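Local coordinates for Sca-family protein (Rickettsia rickettsii, PDB 4LQ8) that is a rickettsial surface cell antigen whose N-terminal head domain, the part in this structure, is probably involved in cell adhesion, at residues E142-I146 and I295-G299. Sequence-based numbering, arbitrary orientation.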
# COMPACT_ATOMS: atom_id res chain seq x y z
N GLU A 142 -9.69 3.19 -7.81
CA GLU A 142 -9.67 4.46 -7.11
C GLU A 142 -10.87 4.65 -6.16
O GLU A 142 -10.66 5.04 -5.00
CB GLU A 142 -9.55 5.64 -8.08
CG GLU A 142 -8.18 5.69 -8.75
CD GLU A 142 -7.97 6.83 -9.72
OE1 GLU A 142 -8.78 7.79 -9.70
OE2 GLU A 142 -6.98 6.80 -10.49
N SER A 143 -12.11 4.38 -6.63
CA SER A 143 -13.27 4.59 -5.77
C SER A 143 -13.30 3.58 -4.62
O SER A 143 -13.66 3.97 -3.52
CB SER A 143 -14.58 4.59 -6.55
OG SER A 143 -14.96 3.27 -6.89
N ILE A 144 -12.87 2.33 -4.84
CA ILE A 144 -12.87 1.36 -3.74
C ILE A 144 -11.73 1.64 -2.77
O ILE A 144 -11.87 1.33 -1.59
CB ILE A 144 -12.96 -0.13 -4.18
CG1 ILE A 144 -11.74 -0.62 -4.99
CG2 ILE A 144 -14.27 -0.33 -4.96
CD1 ILE A 144 -10.66 -1.36 -4.22
N GLU A 145 -10.63 2.24 -3.24
CA GLU A 145 -9.50 2.60 -2.37
C GLU A 145 -9.87 3.73 -1.41
O GLU A 145 -9.62 3.59 -0.21
CB GLU A 145 -8.25 2.96 -3.18
CG GLU A 145 -7.51 1.73 -3.69
CD GLU A 145 -6.74 1.93 -4.98
OE1 GLU A 145 -6.68 3.08 -5.47
OE2 GLU A 145 -6.18 0.94 -5.49
N ILE A 146 -10.46 4.82 -1.93
CA ILE A 146 -10.88 5.98 -1.15
C ILE A 146 -11.94 5.55 -0.10
O ILE A 146 -11.78 5.85 1.08
CB ILE A 146 -11.36 7.14 -2.08
CG1 ILE A 146 -10.16 7.77 -2.85
CG2 ILE A 146 -12.17 8.22 -1.29
CD1 ILE A 146 -10.54 8.55 -4.11
N ILE A 295 1.61 7.34 -7.29
CA ILE A 295 0.34 6.93 -7.89
C ILE A 295 -0.29 8.14 -8.55
O ILE A 295 -0.08 9.28 -8.14
CB ILE A 295 -0.66 6.31 -6.83
CG1 ILE A 295 -0.87 7.26 -5.64
CG2 ILE A 295 -0.19 4.92 -6.33
CD1 ILE A 295 -2.15 7.39 -5.22
N GLU A 296 -1.12 7.87 -9.54
CA GLU A 296 -1.98 8.83 -10.18
C GLU A 296 -3.32 8.43 -9.57
O GLU A 296 -3.60 7.25 -9.50
CB GLU A 296 -1.97 8.62 -11.69
CG GLU A 296 -2.43 9.86 -12.43
CD GLU A 296 -2.41 9.73 -13.94
OE1 GLU A 296 -1.63 8.91 -14.47
OE2 GLU A 296 -3.19 10.46 -14.59
N HIS A 297 -4.08 9.38 -9.00
CA HIS A 297 -5.33 9.12 -8.31
C HIS A 297 -6.22 10.33 -8.48
O HIS A 297 -5.81 11.45 -8.14
CB HIS A 297 -5.05 8.87 -6.81
CG HIS A 297 -5.90 7.77 -6.22
ND1 HIS A 297 -7.18 8.02 -5.73
CD2 HIS A 297 -5.63 6.44 -6.11
CE1 HIS A 297 -7.64 6.85 -5.33
NE2 HIS A 297 -6.74 5.87 -5.53
N GLY A 298 -7.40 10.12 -9.04
CA GLY A 298 -8.34 11.20 -9.35
C GLY A 298 -7.73 12.25 -10.28
O GLY A 298 -8.00 13.44 -10.13
N GLY A 299 -6.86 11.81 -11.19
CA GLY A 299 -6.17 12.70 -12.12
C GLY A 299 -5.01 13.49 -11.54
O GLY A 299 -4.43 14.33 -12.24
O HOH W 1 -6.40 9.00 -12.12
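Glu-142 reaches His-297 by setting CG anti to its own carbonyl carbon (chi1 -69°) and running straight on (chi2 -180°), an extended reach that lays CB and CG over one imidazole face and carries the carboxylate on to the following turn. This packs helix 135-155 against the beta-hairpin of strands 292-297 and 300-304, where the helical part of the head domain meets its mixed beta-sheet; the local helix and strand axes are nearly perpendicular, at 92°. A CH-pi contact marks the overlap: Glu-142 CG lies 3.6 Å from the His-297 ring centroid and close to the ring normal. One helical turn on, Glu-145 works at the ring edge instead. Its OE1 accepts a hydrogen bond from His-297 NE2 at 2.8 Å, with the oxygen almost in the ring plane, and this bond together with the covered face should restrict ring rotation. Glu-145 is itself positioned through OE2, which accepts from Gln-77 NE2 and Lys-280 N. Ile-146 adds an apolar contact farther round the rim, its CD1 3.6 Å from His-297 CE1. Lys-138 forms a salt bridge with Glu-142 OE2 and a hydrogen bond with Glu-296 O, tying both segments together. At the hairpin turn, Gly-298 N donates to Glu-142 OE1 (2.8 Å) from well above the carboxylate plane, while a water donates to Glu-142 OE2 and accepts from Gly-299 N, 3.0 Å away.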